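Local coordinates for putative secreted glycosylhydrolase (Parabacteroides distasonis ATCC 8503, PDB 3IMM), which is probably a secreted sugar-cleaving hydrolase of the 3-keto-disaccharide hydrolase family, with a concanavalin-like beta-sandwich fold and a bound sodium ion, at residues A[130-134]-A[146-150]; A[46-50]-A[127-131]; A[57-61]-A[86-90]. All coordinates share one frame; numbering follows the deposited sequence.

Contact 1: residues A[130-134]-A[146-150]; sequences AGQHI and MDMSK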
ATOM      1  N   ALA A 130       7.563  -1.291  11.627  1.00 28.46           N
ATOM      2  CA  ALA A 130       8.420  -1.186  12.789  1.00 28.20           C
ATOM      3  C   ALA A 130       9.834  -0.901  12.315  1.00 28.69           C
ATOM      4  O   ALA A 130      10.637  -1.807  12.133  1.00 26.59           O
ATOM      5  CB  ALA A 130       8.344  -2.496  13.645  1.00 27.98           C
ATOM      6  N   GLY A 131      10.132   0.379  12.093  1.00 28.94           N
ATOM      7  CA  GLY A 131      11.381   0.760  11.437  1.00 29.11           C
ATOM      8  C   GLY A 131      11.578  -0.015  10.136  1.00 26.95           C
ATOM      9  O   GLY A 131      10.701  -0.017   9.263  1.00 27.47           O
ATOM     10  N   GLN A 132      12.716  -0.687  10.007  1.00 26.26           N
ATOM     11  CA  GLN A 132      13.046  -1.449   8.775  1.00 26.65           C
ATOM     12  C   GLN A 132      12.244  -2.735   8.567  1.00 27.20           C
ATOM     13  O   GLN A 132      12.365  -3.379   7.513  1.00 26.81           O
ATOM     14  CB  GLN A 132      14.547  -1.753   8.723  1.00 26.35           C
ATOM     15  CG  GLN A 132      15.353  -0.545   8.317  1.00 27.07           C
ATOM     16  CD  GLN A 132      16.834  -0.835   8.265  1.00 27.52           C
ATOM     17  OE1 GLN A 132      17.353  -1.558   9.089  1.00 24.99           O
ATOM     18  NE2 GLN A 132      17.511  -0.264   7.303  1.00 22.36           N
ATOM     19  N   HIS A 133      11.454  -3.131   9.564  1.00 28.26           N
ATOM     20  CA  HIS A 133      10.602  -4.326   9.480  1.00 29.34           C
ATOM     21  C   HIS A 133       9.145  -3.972   9.170  1.00 29.38           C
ATOM     22  O   HIS A 133       8.483  -3.255   9.955  1.00 31.02           O
ATOM     23  CB  HIS A 133      10.712  -5.123  10.779  1.00 30.17           C
ATOM     24  CG  HIS A 133      12.122  -5.518  11.090  1.00 35.75           C
ATOM     25  ND1 HIS A 133      12.717  -6.643  10.553  1.00 37.28           N
ATOM     26  CD2 HIS A 133      13.085  -4.893  11.819  1.00 39.04           C
ATOM     27  CE1 HIS A 133      13.969  -6.715  10.972  1.00 38.85           C
ATOM     28  NE2 HIS A 133      14.219  -5.662  11.737  1.00 36.77           N
ATOM     29  N   ILE A 134       8.683  -4.442   8.010  1.00 28.34           N
ATOM     30  CA  ILE A 134       7.290  -4.290   7.536  1.00 27.22           C
ATOM     31  C   ILE A 134       6.689  -5.689   7.420  1.00 27.50           C
ATOM     32  O   ILE A 134       7.307  -6.581   6.861  1.00 27.80           O
ATOM     33  CB  ILE A 134       7.255  -3.530   6.176  1.00 26.56           C
ATOM     34  CG1 ILE A 134       7.854  -2.134   6.391  1.00 25.30           C
ATOM     35  CG2 ILE A 134       5.809  -3.405   5.605  1.00 24.45           C
ATOM     36  CD1 ILE A 134       7.910  -1.244   5.160  1.00 28.00           C
HETATM   37  N   MSE A 146       9.204  -8.057   5.352  1.00 28.00           N
HETATM   38  CA  MSE A 146      10.367  -7.457   4.761  1.00 27.26           C
HETATM   39  C   MSE A 146      11.253  -6.931   5.862  1.00 27.51           C
HETATM   40  O   MSE A 146      10.798  -6.190   6.728  1.00 26.38           O
HETATM   41  CB  MSE A 146       9.961  -6.255   3.907  1.00 26.67           C
HETATM   42  CG  MSE A 146      11.168  -5.442   3.445  1.00 29.08           C
HETATM   43 SE   MSE A 146      10.756  -4.182   2.029  0.75 33.04          SE
HETATM   44  CE  MSE A 146      10.955  -5.244   0.523  1.00 33.42           C
ATOM     45  N   ASP A 147      12.532  -7.250   5.776  1.00 25.64           N
ATOM     46  CA  ASP A 147      13.586  -6.472   6.480  1.00 28.16           C
ATOM     47  C   ASP A 147      14.345  -5.635   5.451  1.00 26.14           C
ATOM     48  O   ASP A 147      15.223  -6.129   4.783  1.00 26.66           O
ATOM     49  CB  ASP A 147      14.548  -7.407   7.233  1.00 26.69           C
ATOM     50  CG  ASP A 147      15.653  -6.648   8.006  1.00 30.66           C
ATOM     51  OD1 ASP A 147      15.912  -5.439   7.780  1.00 27.64           O
ATOM     52  OD2 ASP A 147      16.320  -7.320   8.803  1.00 35.04           O
HETATM   53  N   MSE A 148      14.053  -4.340   5.422  1.00 26.29           N
HETATM   54  CA  MSE A 148      14.604  -3.383   4.462  1.00 27.16           C
HETATM   55  C   MSE A 148      16.123  -3.309   4.435  1.00 28.79           C
HETATM   56  O   MSE A 148      16.695  -2.870   3.429  1.00 30.22           O
HETATM   57  CB  MSE A 148      14.015  -1.970   4.710  1.00 29.50           C
HETATM   58  CG  MSE A 148      12.531  -1.917   4.565  1.00 26.31           C
HETATM   59 SE   MSE A 148      11.764  -0.280   5.122  0.75 27.91          SE
HETATM   60  CE  MSE A 148      12.444   0.895   3.721  1.00 28.51           C
ATOM     61  N   SER A 149      16.779  -3.760   5.505  1.00 28.79           N
ATOM     62  CA  SER A 149      18.243  -3.721   5.579  1.00 28.03           C
ATOM     63  C   SER A 149      18.875  -4.665   4.578  1.00 27.18           C
ATOM     64  O   SER A 149      20.003  -4.434   4.200  1.00 27.27           O
ATOM     65  CB  SER A 149      18.776  -3.997   6.995  1.00 28.29           C
ATOM     66  OG  SER A 149      18.458  -5.285   7.406  1.00 28.02           O
ATOM     67  N   LYS A 150      18.127  -5.670   4.103  1.00 26.32           N
ATOM     68  CA  LYS A 150      18.618  -6.590   3.076  1.00 27.10           C
ATOM     69  C   LYS A 150      18.655  -5.953   1.708  1.00 27.43           C
ATOM     70  O   LYS A 150      19.337  -6.445   0.818  1.00 28.51           O
ATOM     71  CB  LYS A 150      17.753  -7.838   2.983  1.00 28.35           C
ATOM     72  CG  LYS A 150      17.732  -8.699   4.249  1.00 34.53           C
ATOM     73  CD  LYS A 150      16.661  -9.823   4.164  1.00 39.59           C
ATOM     74  CE  LYS A 150      17.080 -10.993   3.250  1.00 37.86           C
ATOM     75  NZ  LYS A 150      15.858 -11.623   2.624  1.00 37.05           N
TER
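Ile-134 and Met-146 form an antiparallel hydrogen-bonded pair at the open end of the beta hairpin made by strands 133-138 and 141-147, the latter an edge strand of the six-stranded sheet in this concanavalin-like sandwich. Backbone bonds carry the join: Ile-134 N gives to Met-146 O at 3.0 Å, Met-146 N returns a bond to Ile-134 O at 2.8 Å, and past the non-hydrogen-bonded pair His-133/Asp-147 a third, almost straight bond runs from Met-148 N to Gln-132 O (2.9 Å, 174° at the hydrogen). That last bond ties the type II' turn of 130-133 to the 3-10 turn of 148-150.

Apolar packing lies on the face of Ile-134 and Met-146, both of them buried. Ile-134 CD1 meets the selenium SE of selenomethionine Met-148 at 4.0 Å, and Val-80 and Tyr-68 of the other sheet close over this pair.

On the other face, Asp-147 CG is anti to its own N (chi1 -179°), which lays the carboxylate beside the His-133 ring; the two side chains point the same way, ring and carboxylate planes 51° apart, with His-133 CE1 3.3 Å from Asp-147 OD2. Gln-132 reaches along an extended chain to set its OE1 against Ser-149 CB. The second carboxylate oxygen, Asp-147 OD1, is gripped from one face of its plane by two donors: Ser-149 N, closing an Asx turn, and Ser-149 OG at 2.6 Å.

Contact 2: residues A[46-50]-A[127-131]; sequences YENFE and IKCAG
Phe-49 and Cys-129 pair as antiparallel strands at a G1 beta bulge, where strand 49-57 begins and strand 122-130 ends, inside the six-stranded sheet. Two residues, Asn-48 and Phe-49, stand against the single Cys-129, and the positive phi of Asn-48 (56°) suits the first position of the bulge. Phe-49 N gives to Cys-129 O at 3.1 Å, and Cys-129 N answers with a straighter bond to Phe-49 O at 2.8 Å. Beyond the bulge a water accepts from both Asn-48 N and Gly-131 N, while Asn-48 OD1 takes a weak bond from Gly-131 N.

Inside, Cys-129 CB sits over one face of the Phe-49 ring, 3.8 Å from its centroid, a CH-pi contact; SG approaches the same ring obliquely. With chi1 at 66°, Phe-49 CG lies between its backbone N and carbonyl carbon, which brings the ring beneath Cys-129. On the reverse face Glu-50 and Lys-128 run alongside each other, Glu-50 OE1 3.1 Å from Lys-128 CE, but the carboxylate's salt bridge is made by OE2 with Arg-199.

Strand 191-200 flanks 49-57 on its far edge, strand 133-138 flanks 122-130, and Val-67, Tyr-68 and Ile-180 of the opposing sheet pack against the Phe-49 side.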
ATOM      1  N   TYR A  46       4.304   9.363  10.221  1.00 30.60           N
ATOM      2  CA  TYR A  46       4.174   8.229  11.112  1.00 31.05           C
ATOM      3  C   TYR A  46       5.378   7.293  11.003  1.00 29.43           C
ATOM      4  O   TYR A  46       5.920   7.077   9.923  1.00 29.49           O
ATOM      5  CB  TYR A  46       2.942   7.437  10.740  1.00 29.52           C
ATOM      6  CG  TYR A  46       1.681   8.143  11.055  1.00 30.47           C
ATOM      7  CD1 TYR A  46       1.102   8.023  12.315  1.00 30.98           C
ATOM      8  CD2 TYR A  46       1.060   8.959  10.113  1.00 32.31           C
ATOM      9  CE1 TYR A  46      -0.052   8.669  12.631  1.00 31.06           C
ATOM     10  CE2 TYR A  46      -0.126   9.605  10.423  1.00 33.92           C
ATOM     11  CZ  TYR A  46      -0.679   9.463  11.682  1.00 33.81           C
ATOM     12  OH  TYR A  46      -1.857  10.139  12.011  1.00 36.26           O
ATOM     13  N   GLU A  47       5.757   6.739  12.139  1.00 28.47           N
ATOM     14  CA  GLU A  47       6.686   5.623  12.225  1.00 31.19           C
ATOM     15  C   GLU A  47       6.226   4.730  13.364  1.00 30.06           C
ATOM     16  O   GLU A  47       5.472   5.186  14.266  1.00 30.47           O
ATOM     17  CB  GLU A  47       8.110   6.104  12.493  1.00 31.79           C
ATOM     18  CG  GLU A  47       8.259   6.944  13.739  1.00 35.44           C
ATOM     19  CD  GLU A  47       9.679   7.419  13.940  1.00 37.48           C
ATOM     20  OE1 GLU A  47      10.583   6.971  13.183  1.00 39.40           O
ATOM     21  OE2 GLU A  47       9.893   8.238  14.865  1.00 41.32           O
ATOM     22  N   ASN A  48       6.657   3.475  13.339  1.00 26.44           N
ATOM     23  CA  ASN A  48       6.393   2.556  14.478  1.00 30.02           C
ATOM     24  C   ASN A  48       4.904   2.455  14.768  1.00 30.00           C
ATOM     25  O   ASN A  48       4.415   2.780  15.853  1.00 28.74           O
ATOM     26  CB  ASN A  48       7.182   2.999  15.722  1.00 29.67           C
ATOM     27  CG  ASN A  48       8.664   2.907  15.493  1.00 34.40           C
ATOM     28  OD1 ASN A  48       9.143   1.921  14.907  1.00 34.96           O
ATOM     29  ND2 ASN A  48       9.405   3.927  15.926  1.00 30.47           N
ATOM     30  N   PHE A  49       4.204   1.999  13.744  1.00 29.46           N
ATOM     31  CA  PHE A  49       2.775   1.965  13.726  1.00 27.86           C
ATOM     32  C   PHE A  49       2.248   0.684  13.072  1.00 26.65           C
ATOM     33  O   PHE A  49       2.982  -0.038  12.441  1.00 27.65           O
ATOM     34  CB  PHE A  49       2.266   3.198  12.975  1.00 28.00           C
ATOM     35  CG  PHE A  49       2.599   3.222  11.523  1.00 28.30           C
ATOM     36  CD1 PHE A  49       1.814   2.532  10.592  1.00 29.52           C
ATOM     37  CD2 PHE A  49       3.667   3.979  11.060  1.00 29.54           C
ATOM     38  CE1 PHE A  49       2.115   2.584   9.221  1.00 26.71           C
ATOM     39  CE2 PHE A  49       3.984   4.011   9.707  1.00 27.89           C
ATOM     40  CZ  PHE A  49       3.207   3.320   8.790  1.00 24.66           C
ATOM     41  N   GLU A  50       0.973   0.406  13.318  1.00 30.01           N
ATOM     42  CA  GLU A  50       0.225  -0.542  12.542  1.00 27.72           C
ATOM     43  C   GLU A  50      -0.993   0.135  11.931  1.00 28.79           C
ATOM     44  O   GLU A  50      -1.747   0.903  12.619  1.00 27.17           O
ATOM     45  CB  GLU A  50      -0.154  -1.791  13.343  1.00 30.90           C
ATOM     46  CG  GLU A  50      -0.873  -1.587  14.586  1.00 30.83           C
ATOM     47  CD  GLU A  50      -1.024  -2.882  15.382  1.00 33.07           C
ATOM     48  OE1 GLU A  50      -0.766  -3.967  14.844  1.00 37.71           O
ATOM     49  OE2 GLU A  50      -1.386  -2.801  16.553  1.00 35.56           O
ATOM     50  N   ILE A 127      -0.912  -3.640   8.224  1.00 27.64           N
ATOM     51  CA  ILE A 127       0.489  -3.398   7.860  1.00 28.00           C
ATOM     52  C   ILE A 127       1.175  -2.909   9.122  1.00 27.46           C
ATOM     53  O   ILE A 127       0.789  -1.901   9.667  1.00 28.98           O
ATOM     54  CB  ILE A 127       0.638  -2.372   6.733  1.00 27.95           C
ATOM     55  CG1 ILE A 127      -0.244  -2.752   5.545  1.00 29.00           C
ATOM     56  CG2 ILE A 127       2.077  -2.261   6.277  1.00 27.09           C
ATOM     57  CD1 ILE A 127      -0.368  -1.617   4.519  1.00 30.52           C
ATOM     58  N   LYS A 128       2.154  -3.659   9.597  1.00 27.02           N
ATOM     59  CA  LYS A 128       2.921  -3.308  10.780  1.00 26.96           C
ATOM     60  C   LYS A 128       4.257  -2.767  10.305  1.00 28.30           C
ATOM     61  O   LYS A 128       5.025  -3.463   9.622  1.00 26.51           O
ATOM     62  CB  LYS A 128       3.125  -4.509  11.727  1.00 25.30           C
ATOM     63  CG  LYS A 128       1.832  -5.223  12.137  1.00 31.80           C
ATOM     64  CD  LYS A 128       2.033  -6.285  13.245  1.00 34.15           C
ATOM     65  CE  LYS A 128       1.713  -5.754  14.621  1.00 38.78           C
ATOM     66  NZ  LYS A 128       2.083  -6.675  15.723  1.00 38.56           N
ATOM     67  N   CYS A 129       4.515  -1.511  10.665  1.00 28.45           N
ATOM     68  CA  CYS A 129       5.691  -0.805  10.198  1.00 27.81           C
ATOM     69  C   CYS A 129       6.583  -0.439  11.376  1.00 26.97           C
ATOM     70  O   CYS A 129       6.394   0.572  12.036  1.00 26.81           O
ATOM     71  CB  CYS A 129       5.274   0.409   9.411  1.00 28.59           C
ATOM     72  SG  CYS A 129       4.458   0.015   7.839  1.00 29.74           S
ATOM     73  N   ALA A 130       7.563  -1.291  11.627  1.00 28.46           N
ATOM     74  CA  ALA A 130       8.420  -1.186  12.789  1.00 28.20           C
ATOM     75  C   ALA A 130       9.834  -0.901  12.315  1.00 28.69           C
ATOM     76  O   ALA A 130      10.637  -1.807  12.133  1.00 26.59           O
ATOM     77  CB  ALA A 130       8.344  -2.496  13.645  1.00 27.98           C
ATOM     78  N   GLY A 131      10.132   0.379  12.093  1.00 28.94           N
ATOM     79  CA  GLY A 131      11.381   0.760  11.437  1.00 29.11           C
ATOM     80  C   GLY A 131      11.578  -0.015  10.136  1.00 26.95           C
ATOM     81  O   GLY A 131      10.701  -0.017   9.263  1.00 27.47           O
TER
HETATM   82  O   HOH W   1       8.670   2.792  11.403  1.00 27.80           O

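Contact 3: residues A[57-61]-A[86-90]; sequences TDVGT and DDHCE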
ATOM      1  N   THR A  57     -11.922  -5.046  -4.188  1.00 30.11           N
ATOM      2  CA  THR A  57     -11.417  -4.905  -5.538  1.00 27.20           C
ATOM      3  C   THR A  57     -12.509  -4.980  -6.578  1.00 28.96           C
ATOM      4  O   THR A  57     -13.633  -5.413  -6.314  1.00 26.94           O
ATOM      5  CB  THR A  57     -10.361  -5.993  -5.862  1.00 27.08           C
ATOM      6  OG1 THR A  57     -11.010  -7.258  -5.947  1.00 25.95           O
ATOM      7  CG2 THR A  57      -9.273  -6.025  -4.789  1.00 22.37           C
ATOM      8  N   ASP A  58     -12.129  -4.488  -7.748  1.00 28.21           N
ATOM      9  CA  ASP A  58     -12.771  -4.709  -9.019  1.00 31.00           C
ATOM     10  C   ASP A  58     -11.906  -5.716  -9.811  1.00 29.52           C
ATOM     11  O   ASP A  58     -10.736  -5.992  -9.456  1.00 29.45           O
ATOM     12  CB  ASP A  58     -12.699  -3.385  -9.771  1.00 32.18           C
ATOM     13  CG  ASP A  58     -13.940  -3.035 -10.513  1.00 37.71           C
ATOM     14  OD1 ASP A  58     -14.880  -3.854 -10.554  1.00 46.67           O
ATOM     15  OD2 ASP A  58     -13.983  -1.880 -11.013  1.00 39.53           O
ATOM     16  N   VAL A  59     -12.434  -6.207 -10.928  1.00 29.87           N
ATOM     17  CA  VAL A  59     -11.677  -7.078 -11.789  1.00 28.89           C
ATOM     18  C   VAL A  59     -10.481  -6.256 -12.261  1.00 31.07           C
ATOM     19  O   VAL A  59     -10.654  -5.159 -12.756  1.00 30.49           O
ATOM     20  CB  VAL A  59     -12.519  -7.645 -12.991  1.00 31.12           C
ATOM     21  CG1 VAL A  59     -11.622  -8.348 -13.992  1.00 30.94           C
ATOM     22  CG2 VAL A  59     -13.591  -8.620 -12.480  1.00 28.23           C
ATOM     23  N   GLY A  60      -9.282  -6.756 -11.993  1.00 29.21           N
ATOM     24  CA  GLY A  60      -8.042  -6.170 -12.501  1.00 31.11           C
ATOM     25  C   GLY A  60      -7.498  -5.001 -11.713  1.00 31.49           C
ATOM     26  O   GLY A  60      -6.574  -4.335 -12.174  1.00 28.23           O
ATOM     27  N   THR A  61      -8.070  -4.742 -10.530  1.00 29.37           N
ATOM     28  CA  THR A  61      -7.532  -3.726  -9.621  1.00 30.93           C
ATOM     29  C   THR A  61      -6.010  -3.814  -9.407  1.00 30.05           C
ATOM     30  O   THR A  61      -5.474  -4.880  -9.153  1.00 29.37           O
ATOM     31  CB  THR A  61      -8.245  -3.813  -8.262  1.00 28.54           C
ATOM     32  OG1 THR A  61      -9.577  -3.359  -8.436  1.00 31.06           O
ATOM     33  CG2 THR A  61      -7.566  -2.957  -7.201  1.00 28.51           C
ATOM     34  N   ASP A  86      -5.941  -7.342  -7.641  1.00 30.66           N
ATOM     35  CA  ASP A  86      -6.793  -8.488  -7.958  1.00 31.26           C
ATOM     36  C   ASP A  86      -5.985  -9.649  -8.509  1.00 31.34           C
ATOM     37  O   ASP A  86      -5.827  -9.786  -9.705  1.00 29.80           O
ATOM     38  CB  ASP A  86      -7.867  -8.100  -8.994  1.00 32.10           C
ATOM     39  CG  ASP A  86      -8.708  -9.286  -9.421  1.00 29.91           C
ATOM     40  OD1 ASP A  86      -8.808 -10.251  -8.621  1.00 30.11           O
ATOM     41  OD2 ASP A  86      -9.265  -9.259 -10.540  1.00 31.11           O
ATOM     42  N   ASP A  87      -5.504 -10.514  -7.626  1.00 29.86           N
ATOM     43  CA  ASP A  87      -4.724 -11.675  -8.034  1.00 30.40           C
ATOM     44  C   ASP A  87      -5.507 -12.670  -8.928  1.00 28.31           C
ATOM     45  O   ASP A  87      -4.929 -13.596  -9.475  1.00 28.77           O
ATOM     46  CB  ASP A  87      -4.222 -12.428  -6.780  1.00 28.17           C
ATOM     47  CG  ASP A  87      -3.141 -11.695  -6.043  1.00 30.13           C
ATOM     48  OD1 ASP A  87      -2.769 -10.605  -6.464  1.00 30.98           O
ATOM     49  OD2 ASP A  87      -2.643 -12.196  -5.017  1.00 31.01           O
ATOM     50  N   HIS A  88      -6.817 -12.535  -9.009  1.00 29.49           N
ATOM     51  CA  HIS A  88      -7.612 -13.494  -9.770  1.00 30.33           C
ATOM     52  C   HIS A  88      -7.733 -13.101 -11.223  1.00 32.93           C
ATOM     53  O   HIS A  88      -8.308 -13.822 -11.986  1.00 31.91           O
ATOM     54  CB  HIS A  88      -8.996 -13.632  -9.164  1.00 32.38           C
ATOM     55  CG  HIS A  88      -8.972 -13.925  -7.703  1.00 30.59           C
ATOM     56  ND1 HIS A  88      -8.883 -15.204  -7.204  1.00 32.37           N
ATOM     57  CD2 HIS A  88      -8.984 -13.099  -6.631  1.00 28.56           C
ATOM     58  CE1 HIS A  88      -8.858 -15.154  -5.883  1.00 28.58           C
ATOM     59  NE2 HIS A  88      -8.913 -13.889  -5.512  1.00 30.03           N
ATOM     60  N   CYS A  89      -7.221 -11.935 -11.588  1.00 35.04           N
ATOM     61  CA  CYS A  89      -7.149 -11.524 -12.990  1.00 37.50           C
ATOM     62  C   CYS A  89      -5.731 -11.804 -13.438  1.00 37.62           C
ATOM     63  O   CYS A  89      -4.804 -11.312 -12.802  1.00 40.40           O
ATOM     64  CB  CYS A  89      -7.414 -10.027 -13.087  1.00 38.22           C
ATOM     65  SG  CYS A  89      -7.432  -9.433 -14.714  1.00 40.15           S
ATOM     66  N   GLU A  90      -5.553 -12.583 -14.486  1.00 36.78           N
ATOM     67  CA  GLU A  90      -4.206 -12.905 -14.970  1.00 38.51           C
ATOM     68  C   GLU A  90      -3.940 -12.234 -16.309  1.00 36.19           C
ATOM     69  O   GLU A  90      -3.915 -12.904 -17.312  1.00 37.74           O
ATOM     70  CB  GLU A  90      -4.041 -14.437 -15.094  1.00 39.38           C
TER
HETATM   71  O   HOH W   2      -9.450  -9.327  -6.146  1.00 17.36           O
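Asp-86 reaches across to Gly-60 and Thr-61, joining two loops by hydrogen bonds. Its carboxylate lies with CG anti to the backbone N (chi1 176°), bringing OD2 to Gly-60 N, whose hydrogen bond it takes on its anti lone pair at 2.9 Å and 171°. Gly-60 is the third residue of the type II turn 58-61, with a phi of 83° that glycine adopts most easily. Asp-86 N also bonds to Thr-61 O at 2.9 Å.

The other oxygen serves its own loop and a water. His-88 N meets Asp-86 OD1 at 3.1 Å from well above the carboxylate plane, an Asx turn within the type I turn 86-89. A water donates to Asp-86 OD1 at 2.7 Å and accepts from Thr-57 OG1 at 2.6 Å. Shortened to an alanine here, the side chain would no longer accept from Gly-60 N, His-88 N or the water, and the turns would probably be held together by little more than the Asp-86 N to Thr-61 O bond.

Apolar contact is slight: Cys-89 SG lies 4.0 Å from Gly-60 CA and 4.4 Å from Val-59 CG1.

Pro-119 touches Val-59 and Asp-86, and Leu-190 bonds to Asp-58 and Thr-61. The 57-61 loop crosses from strand 49-57 to strand 62-69 of the other sheet, and 86-90 follows edge strand 80-85; the sodium ligands Asn-62, Ser-63, Glu-81 and Gln-83 lie on these last two strands.

Overall arrangement
Contacts 1 and 2 are neighbours in the six-stranded sheet, their centres 10 Å apart. They share Ala-130 and Gly-131, at the turn from strand 122-130 into 133-138, and Ile-134 packs on Ile-127 and Cys-129. Together they follow four strands that lie side by side in the sheet, 49-57, 122-130, 133-138 and 141-147. Contact 3, its centre 28 Å from that of contact 1 and 27 Å from that of contact 2, joins the loop between the two sheets (57-61) to the loop after edge strand 80-85. Along the chain, both its segments fall between those of contact 2 and precede contact 1. Strand 49-57 thus carries the chain from contact 2 to contact 3, on opposite sides of the chain's centre.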